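Side-chain contacts in deacylase (Burkholderia multivorans, PDB 5THW), which probably hydrolyses N-carbamoyl-L-amino acids, as a two-zinc hydrolase of the peptidase M20 family: residues Ile145-Glu150 with Met158-Val163; Ile373-Gly378 with Met392-Cys397; Pro396-Ile401 with Val406-Pro411. All coordinates share one frame; numbering follows the deposited sequence.

Contact 1. Residues Ile145-Glu150 with Met158-Val163; sequences IWTNEE and MVASGV. With ZN (zinc ion), chain F; URP (N-(aminocarbonyl)-beta-alanine), chain G.
Met-158 meets Glu-149 just where the loop after strand 141-145 carries the paired glutamates of the two-zinc site of this M20-family hydrolase. Its backbone N donates to Glu-149 O (3.0 Å, 151° at the hydrogen), tilted from the carbonyl plane, and as N-cap residue Met-158 starts helix 159-164 from the active-site loop. Its side chain runs alongside that of Glu-149, CG to CG 4.0 Å. Glu-149, bent at chi2 (-86°), brings OE1 to 3.0 Å from N3 of the bound N-(aminocarbonyl)-beta-alanine, while Glu-150 chelates a zinc unevenly, OE2 at 2.1 Å and OE1 at 2.6 Å. Asp-115, His-403 and the ligand's O2 complete that zinc's shell.

One residue on, Val-159 crosses Asn-148 obliquely, laying CG1 against the amide ND2, which itself donates to Phe-154 O. Ala-160 points its methyl at Thr-147, CB to CB 3.7 Å, close beside the Thr-147 carbonyl. That carbonyl oxygen accepts from a water, which in turn accepts from Ser-161 N, so the first turn of the helix is tied to the loop through solvent as well as directly. Ser-161 ends the contact: its OG bonds to Asp-380, and its CB lies over one face of the Trp-146 indole in a CH-pi contact, 4.1 Å from the six-membered-ring centroid and 22° off the normal.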
loop_
_atom_site.group_PDB
_atom_site.type_symbol
_atom_site.label_atom_id
_atom_site.label_comp_id
_atom_site.label_asym_id
_atom_site.label_seq_id
_atom_site.Cartn_x
_atom_site.Cartn_y
_atom_site.Cartn_z
ATOM N N ILE A 145 15.958 -7.506 29.348
ATOM C CA ILE A 145 15.340 -7.472 28.026
ATOM C C ILE A 145 14.333 -6.329 28.020
ATOM O O ILE A 145 13.410 -6.309 28.842
ATOM C CB ILE A 145 14.645 -8.801 27.679
ATOM C CG1 ILE A 145 15.634 -9.957 27.589
ATOM C CG2 ILE A 145 13.918 -8.691 26.357
ATOM C CD1 ILE A 145 14.932 -11.298 27.430
ATOM N N TRP A 146 14.516 -5.364 27.117
ATOM C CA TRP A 146 13.578 -4.255 26.970
ATOM C C TRP A 146 12.551 -4.577 25.885
ATOM O O TRP A 146 12.911 -5.031 24.794
ATOM C CB TRP A 146 14.321 -2.957 26.646
ATOM C CG TRP A 146 15.332 -2.580 27.690
ATOM C CD1 TRP A 146 16.692 -2.654 27.580
ATOM C CD2 TRP A 146 15.063 -2.094 29.014
ATOM N NE1 TRP A 146 17.285 -2.223 28.745
ATOM C CE2 TRP A 146 16.309 -1.881 29.642
ATOM C CE3 TRP A 146 13.893 -1.820 29.727
ATOM C CZ2 TRP A 146 16.418 -1.407 30.945
ATOM C CZ3 TRP A 146 14.003 -1.345 31.023
ATOM C CH2 TRP A 146 15.256 -1.145 31.617
ATOM N N THR A 147 11.274 -4.343 26.196
ATOM C CA THR A 147 10.187 -4.686 25.284
ATOM C C THR A 147 10.107 -3.720 24.108
ATOM O O THR A 147 10.222 -2.503 24.276
ATOM C CB THR A 147 8.852 -4.692 26.034
ATOM O OG1 THR A 147 8.899 -5.663 27.085
ATOM C CG2 THR A 147 7.688 -5.016 25.100
ATOM N N ASN A 148 9.891 -4.283 22.915
ATOM C CA ASN A 148 9.559 -3.529 21.705
ATOM C C ASN A 148 10.496 -2.335 21.519
ATOM O O ASN A 148 10.066 -1.195 21.305
ATOM C CB ASN A 148 8.098 -3.073 21.745
ATOM C CG ASN A 148 7.639 -2.461 20.430
ATOM O OD1 ASN A 148 7.895 -3.006 19.362
ATOM N ND2 ASN A 148 7.000 -1.299 20.505
ATOM N N GLU A 149 11.804 -2.612 21.571
ATOM C CA GLU A 149 12.784 -1.540 21.392
ATOM C C GLU A 149 12.800 -1.030 19.959
ATOM O O GLU A 149 12.995 0.167 19.731
ATOM C CB GLU A 149 14.176 -2.005 21.819
ATOM C CG GLU A 149 15.234 -0.927 21.777
ATOM C CD GLU A 149 15.870 -0.778 20.406
ATOM O OE1 GLU A 149 15.721 -1.700 19.571
ATOM O OE2 GLU A 149 16.529 0.254 20.166
ATOM N N GLU A 150 12.593 -1.925 18.986
ATOM C CA GLU A 150 12.714 -1.562 17.576
ATOM C C GLU A 150 11.705 -0.498 17.167
ATOM O O GLU A 150 12.002 0.334 16.301
ATOM C CB GLU A 150 12.541 -2.804 16.691
ATOM C CG GLU A 150 13.735 -3.750 16.683
ATOM C CD GLU A 150 14.932 -3.184 15.933
ATOM O OE1 GLU A 150 14.811 -2.090 15.339
ATOM O OE2 GLU A 150 15.999 -3.829 15.951
ATOM N N MET A 158 11.925 2.179 21.668
ATOM C CA MET A 158 12.411 2.342 23.041
ATOM C C MET A 158 11.308 2.723 24.020
ATOM O O MET A 158 11.574 3.393 25.021
ATOM C CB MET A 158 13.522 3.395 23.108
ATOM C CG MET A 158 14.755 3.059 22.292
ATOM S SD MET A 158 15.426 4.510 21.450
ATOM C CE MET A 158 15.806 5.597 22.821
ATOM N N VAL A 159 10.069 2.308 23.751
ATOM C CA VAL A 159 8.955 2.754 24.583
ATOM C C VAL A 159 9.029 2.131 25.979
ATOM O O VAL A 159 8.687 2.777 26.978
ATOM C CB VAL A 159 7.614 2.473 23.875
ATOM C CG1 VAL A 159 7.440 0.980 23.604
ATOM C CG2 VAL A 159 6.445 3.023 24.700
ATOM N N ALA A 160 9.502 0.884 26.082
ATOM C CA ALA A 160 9.481 0.210 27.378
ATOM C C ALA A 160 10.554 0.769 28.308
ATOM O O ALA A 160 10.288 1.009 29.493
ATOM C CB ALA A 160 9.649 -1.298 27.201
ATOM N N SER A 161 11.769 0.991 27.797
ATOM C CA SER A 161 12.764 1.683 28.608
ATOM C C SER A 161 12.356 3.130 28.852
ATOM O O SER A 161 12.725 3.716 29.878
ATOM C CB SER A 161 14.141 1.612 27.944
ATOM O OG SER A 161 14.106 2.130 26.623
ATOM N N GLY A 162 11.572 3.708 27.939
ATOM C CA GLY A 162 11.071 5.058 28.146
ATOM C C GLY A 162 10.129 5.162 29.326
ATOM O O GLY A 162 10.199 6.115 30.105
ATOM N N VAL A 163 9.208 4.205 29.450
ATOM C CA VAL A 163 8.349 4.160 30.627
ATOM C C VAL A 163 9.184 3.931 31.882
ATOM O O VAL A 163 8.930 4.532 32.934
ATOM C CB VAL A 163 7.260 3.084 30.458
ATOM C CG1 VAL A 163 6.431 2.974 31.726
ATOM C CG2 VAL A 163 6.374 3.411 29.258
HETATM ZN ZN ZN F . 17.388 -2.382 15.226
HETATM O O2 URP G . 18.376 -0.379 15.680
HETATM C C2 URP G . 17.958 -0.304 16.821
HETATM N N3 URP G . 17.916 -1.372 17.605
HETATM N N1 URP G . 17.509 0.843 17.312
HETATM C C6 URP G . 16.102 1.192 17.212
HETATM C C5 URP G . 15.866 2.685 17.394
HETATM C C4 URP G . 16.426 3.378 16.178
HETATM O O42 URP G . 17.474 4.051 16.302
HETATM O O41 URP G . 15.820 3.249 15.091
HETATM O O HOH W 1 11.919 -0.515 25.004
#

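Contact 2. Residues Ile373-Gly378 with Met392-Cys397; sequences IVSGAG and MVFVPC. With URP (N-(aminocarbonyl)-beta-alanine), chain G.
Ile-373 and Phe-394 mark the nearest approach of the two backbones, with 8.3 Å between their CA atoms, too far for strand pairing; the segments meet mainly through side chains. Each instead pairs with strand 225-242, strand 370-375 parallel to it and strand 390-395 antiparallel, and side chains from both turn toward the space between them. Phe-394 makes the largest contribution, its ring carried over from strand 390-395. The Ile-373 side chain crosses that of Phe-394 at about a right angle, touching CD2 with its CG2 branch at 3.7 Å; CG1, anti to the backbone N (chi1 -166°), leaves CG2 as the branch that meets the ring. Farther along, Ser-375 comes to the ring's edge, near its plane, with OG 3.5 Å from Phe-394 CZ. Val-228 and Leu-218 also pack on the phenylalanine.

Beyond Ser-375 the strand ends and becomes a loop of the ligand pocket in the M20 catalytic site. Ser-375 OG donates to Ala-377 O (2.8 Å), a bond that probably helps fix the turn leading to Gly-378. From there the backbone grips N-(aminocarbonyl)-beta-alanine at two points: Gly-378 N donates almost straight to the carboxylate O42 (2.6 Å, 171°), and Gly-378 O accepts from the ureido N1 (3.0 Å, 142°). Arg-309, together with His-247 and Asn-296 of the second subunit, adds further bonds to the same ligand.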
loop_
_atom_site.group_PDB
_atom_site.type_symbol
_atom_site.label_atom_id
_atom_site.label_comp_id
_atom_site.label_asym_id
_atom_site.label_seq_id
_atom_site.Cartn_x
_atom_site.Cartn_y
_atom_site.Cartn_z
ATOM N N ILE A 373 32.969 7.235 19.609
ATOM C CA ILE A 373 32.005 7.161 18.520
ATOM C C ILE A 373 30.648 7.642 19.017
ATOM O O ILE A 373 30.294 7.467 20.187
ATOM C CB ILE A 373 31.930 5.732 17.934
ATOM C CG1 ILE A 373 31.201 5.743 16.593
ATOM C CG2 ILE A 373 31.271 4.767 18.918
ATOM C CD1 ILE A 373 31.529 4.542 15.738
ATOM N N VAL A 374 29.901 8.286 18.119
ATOM C CA VAL A 374 28.543 8.752 18.394
ATOM C C VAL A 374 27.564 7.734 17.824
ATOM O O VAL A 374 27.645 7.382 16.640
ATOM C CB VAL A 374 28.305 10.149 17.794
ATOM C CG1 VAL A 374 26.861 10.580 17.989
ATOM C CG2 VAL A 374 29.270 11.163 18.396
ATOM N N SER A 375 26.621 7.283 18.653
ATOM C CA SER A 375 25.680 6.244 18.237
ATOM C C SER A 375 24.642 6.784 17.258
ATOM O O SER A 375 23.896 7.717 17.580
ATOM C CB SER A 375 24.984 5.641 19.448
ATOM O OG SER A 375 23.948 4.788 19.015
ATOM N N GLY A 376 24.579 6.178 16.068
ATOM C CA GLY A 376 23.626 6.603 15.058
ATOM C C GLY A 376 22.204 6.147 15.297
ATOM O O GLY A 376 21.277 6.722 14.719
ATOM N N ALA A 377 22.009 5.143 16.142
ATOM C CA ALA A 377 20.690 4.613 16.436
ATOM C C ALA A 377 20.346 4.890 17.888
ATOM O O ALA A 377 21.208 5.222 18.709
ATOM C CB ALA A 377 20.609 3.101 16.166
ATOM N N GLY A 378 19.060 4.763 18.190
ATOM C CA GLY A 378 18.596 4.890 19.549
ATOM C C GLY A 378 18.687 3.540 20.234
ATOM O O GLY A 378 18.493 2.495 19.614
ATOM N N MET A 392 27.818 3.123 26.585
ATOM C CA MET A 392 27.691 1.952 25.727
ATOM C C MET A 392 29.041 1.504 25.180
ATOM O O MET A 392 30.019 2.255 25.161
ATOM C CB MET A 392 26.723 2.209 24.569
ATOM C CG MET A 392 25.309 2.529 25.014
ATOM S SD MET A 392 24.202 2.643 23.607
ATOM C CE MET A 392 24.263 0.951 23.014
ATOM N N VAL A 393 29.069 0.249 24.741
ATOM C CA VAL A 393 30.213 -0.372 24.081
ATOM C C VAL A 393 29.775 -0.796 22.689
ATOM O O VAL A 393 28.732 -1.446 22.531
ATOM C CB VAL A 393 30.740 -1.590 24.868
ATOM C CG1 VAL A 393 31.935 -2.192 24.167
ATOM C CG2 VAL A 393 31.120 -1.191 26.282
ATOM N N PHE A 394 30.558 -0.421 21.682
ATOM C CA PHE A 394 30.291 -0.778 20.294
ATOM C C PHE A 394 31.347 -1.746 19.780
ATOM O O PHE A 394 32.527 -1.643 20.130
ATOM C CB PHE A 394 30.274 0.446 19.371
ATOM C CG PHE A 394 28.930 1.092 19.216
ATOM C CD1 PHE A 394 27.833 0.640 19.917
ATOM C CD2 PHE A 394 28.766 2.148 18.330
ATOM C CE1 PHE A 394 26.599 1.249 19.755
ATOM C CE2 PHE A 394 27.537 2.752 18.161
ATOM C CZ PHE A 394 26.455 2.303 18.871
ATOM N N VAL A 395 30.907 -2.676 18.946
ATOM C CA VAL A 395 31.789 -3.490 18.116
ATOM C C VAL A 395 31.399 -3.225 16.671
ATOM O O VAL A 395 30.272 -2.768 16.394
ATOM C CB VAL A 395 31.696 -4.992 18.479
ATOM C CG1 VAL A 395 31.940 -5.199 19.968
ATOM C CG2 VAL A 395 30.337 -5.562 18.079
ATOM N N PRO A 396 32.301 -3.465 15.722
ATOM C CA PRO A 396 31.958 -3.219 14.320
ATOM C C PRO A 396 31.020 -4.285 13.781
ATOM O O PRO A 396 30.831 -5.348 14.378
ATOM C CB PRO A 396 33.309 -3.258 13.596
ATOM C CG PRO A 396 34.258 -3.896 14.516
ATOM C CD PRO A 396 33.674 -3.965 15.889
ATOM N N CYS A 397 30.423 -3.984 12.632
ATOM C CA CYS A 397 29.648 -4.963 11.891
ATOM C C CYS A 397 30.070 -4.897 10.432
ATOM O O CYS A 397 30.498 -3.849 9.941
ATOM C CB CYS A 397 28.123 -4.741 12.029
ATOM S SG CYS A 397 27.509 -3.121 11.510
HETATM O O2 URP G . 18.376 -0.379 15.680
HETATM C C2 URP G . 17.958 -0.304 16.821
HETATM N N3 URP G . 17.916 -1.372 17.605
HETATM N N1 URP G . 17.509 0.843 17.312
HETATM C C6 URP G . 16.102 1.192 17.212
HETATM C C5 URP G . 15.866 2.685 17.394
HETATM C C4 URP G . 16.426 3.378 16.178
HETATM O O42 URP G . 17.474 4.051 16.302
HETATM O O41 URP G . 15.820 3.249 15.091
#

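Contact 3. Residues Pro396-Ile401 with Val406-Pro411; sequences PCVDGI and VEDATP
Glu-407 sets the base of its side chain against the carbonyl of Ile-401, in the long loop that carries the zinc ligand His-403 between strand 390-395 and helix 411-429. CB lies 3.8 Å from Ile-401 O and CG, anti to the backbone N (chi1 175°), 3.7 Å from the same oxygen. Beyond CG the chain stays extended and delivers the carboxylate to the metal site's second shell: OE1 bonds to Ser-402 OG, and OE2 takes the backbone N-H groups of Phe-114 and of the zinc ligand Asp-115, probably steadying that aspartate.

The next residue joins the two arms directly. Val-398 N donates to Asp-408 O (2.8 Å, 170°), and the two side chains lie side by side, Val-398 CG2 to Asp-408 CB 3.7 Å; Asp-408 OD1 forms a salt bridge with Arg-113. A water accepting from Asp-408 N (2.8 Å) sits 2.7 Å from Ile-401 O.

At one end Ile-401 CG2 meets Val-406 CG2, with Gln-244 of the second subunit packed on the isoleucine; at the other, Thr-410 caps helix 411-429, whose Trp-413 covers Val-398 and Pro-396 beside helix 217-220.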
loop_
_atom_site.group_PDB
_atom_site.type_symbol
_atom_site.label_atom_id
_atom_site.label_comp_id
_atom_site.label_asym_id
_atom_site.label_seq_id
_atom_site.Cartn_x
_atom_site.Cartn_y
_atom_site.Cartn_z
ATOM N N PRO A 396 32.301 -3.465 15.722
ATOM C CA PRO A 396 31.958 -3.219 14.320
ATOM C C PRO A 396 31.020 -4.285 13.781
ATOM O O PRO A 396 30.831 -5.348 14.378
ATOM C CB PRO A 396 33.309 -3.258 13.596
ATOM C CG PRO A 396 34.258 -3.896 14.516
ATOM C CD PRO A 396 33.674 -3.965 15.889
ATOM N N CYS A 397 30.423 -3.984 12.632
ATOM C CA CYS A 397 29.648 -4.963 11.891
ATOM C C CYS A 397 30.070 -4.897 10.432
ATOM O O CYS A 397 30.498 -3.849 9.941
ATOM C CB CYS A 397 28.123 -4.741 12.029
ATOM S SG CYS A 397 27.509 -3.121 11.510
ATOM N N VAL A 398 29.971 -6.046 9.758
ATOM C CA VAL A 398 30.486 -6.186 8.400
ATOM C C VAL A 398 29.732 -5.271 7.449
ATOM O O VAL A 398 28.495 -5.283 7.390
ATOM C CB VAL A 398 30.396 -7.649 7.945
ATOM C CG1 VAL A 398 30.878 -7.788 6.501
ATOM C CG2 VAL A 398 31.188 -8.552 8.900
ATOM N N ASP A 399 30.488 -4.471 6.694
ATOM C CA ASP A 399 29.997 -3.487 5.730
ATOM C C ASP A 399 29.141 -2.405 6.379
ATOM O O ASP A 399 28.472 -1.635 5.672
ATOM C CB ASP A 399 29.225 -4.154 4.582
ATOM C CG ASP A 399 30.108 -5.054 3.732
ATOM O OD1 ASP A 399 31.274 -4.679 3.465
ATOM O OD2 ASP A 399 29.634 -6.139 3.334
ATOM N N GLY A 400 29.133 -2.342 7.707
ATOM C CA GLY A 400 28.352 -1.372 8.439
ATOM C C GLY A 400 26.855 -1.510 8.310
ATOM O O GLY A 400 26.131 -0.589 8.694
ATOM N N ILE A 401 26.369 -2.623 7.786
ATOM C CA ILE A 401 24.948 -2.771 7.499
ATOM C C ILE A 401 24.222 -3.409 8.683
ATOM O O ILE A 401 24.697 -4.383 9.286
ATOM C CB ILE A 401 24.729 -3.556 6.189
ATOM C CG1 ILE A 401 23.249 -3.528 5.815
ATOM C CG2 ILE A 401 25.263 -4.975 6.287
ATOM C CD1 ILE A 401 22.998 -3.542 4.330
ATOM N N VAL A 406 21.737 -9.715 6.112
ATOM C CA VAL A 406 23.144 -10.080 5.943
ATOM C C VAL A 406 24.006 -9.406 7.005
ATOM O O VAL A 406 25.239 -9.447 6.926
ATOM C CB VAL A 406 23.671 -9.722 4.538
ATOM C CG1 VAL A 406 22.828 -10.376 3.456
ATOM C CG2 VAL A 406 23.758 -8.201 4.354
ATOM N N GLU A 407 23.374 -8.764 7.987
ATOM C CA GLU A 407 24.104 -8.211 9.122
ATOM C C GLU A 407 25.028 -9.267 9.721
ATOM O O GLU A 407 24.611 -10.402 9.978
ATOM C CB GLU A 407 23.112 -7.692 10.164
ATOM C CG GLU A 407 23.725 -7.201 11.456
ATOM C CD GLU A 407 22.674 -6.936 12.517
ATOM O OE1 GLU A 407 21.993 -5.893 12.422
ATOM O OE2 GLU A 407 22.504 -7.788 13.420
ATOM N N ASP A 408 26.285 -8.885 9.957
ATOM C CA ASP A 408 27.306 -9.847 10.356
ATOM C C ASP A 408 28.339 -9.212 11.277
ATOM O O ASP A 408 28.640 -8.017 11.183
ATOM C CB ASP A 408 28.041 -10.429 9.137
ATOM C CG ASP A 408 28.564 -11.835 9.374
ATOM O OD1 ASP A 408 28.314 -12.405 10.455
ATOM O OD2 ASP A 408 29.267 -12.352 8.482
ATOM N N ALA A 409 28.902 -10.045 12.148
ATOM C CA ALA A 409 30.034 -9.649 12.967
ATOM C C ALA A 409 30.920 -10.869 13.179
ATOM O O ALA A 409 30.436 -12.004 13.235
ATOM C CB ALA A 409 29.580 -9.053 14.305
ATOM N N THR A 410 32.224 -10.626 13.292
ATOM C CA THR A 410 33.117 -11.756 13.479
ATOM C C THR A 410 33.074 -12.232 14.928
ATOM O O THR A 410 32.730 -11.465 15.832
ATOM C CB THR A 410 34.557 -11.389 13.103
ATOM O OG1 THR A 410 35.083 -10.437 14.039
ATOM C CG2 THR A 410 34.617 -10.802 11.698
ATOM N N PRO A 411 33.404 -13.500 15.172
ATOM C CA PRO A 411 33.522 -13.959 16.563
ATOM C C PRO A 411 34.507 -13.143 17.384
ATOM O O PRO A 411 34.316 -12.999 18.598
ATOM C CB PRO A 411 33.979 -15.415 16.407
ATOM C CG PRO A 411 33.466 -15.817 15.052
ATOM C CD PRO A 411 33.561 -14.599 14.203
HETATM O O HOH W 2 26.689 -6.156 9.415
HETATM O O HOH W 3 27.241 -8.193 6.030
#

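Overall arrangement
The touching residues of contacts 1 and 2 are all buried, and both contacts reach N-(aminocarbonyl)-beta-alanine, which lies between their loops; they touch where Met-158 SD comes 3.6 Å from Gly-378 C. Contact 3 lies farther out, its centre about 17 Å from that of the chain against about 8 Å for contact 1, and includes the exposed Val-406, though most of its touching residues are buried. It continues the strand of contact 2 through the shared Pro-396 and Cys-397. Chemistry follows place: contact 1 mixes zinc coordination with helix-start bonding, contact 2 is aromatic packing between strands, and contact 3 joins two loop arms by backbone and water. All three reach the second subunit.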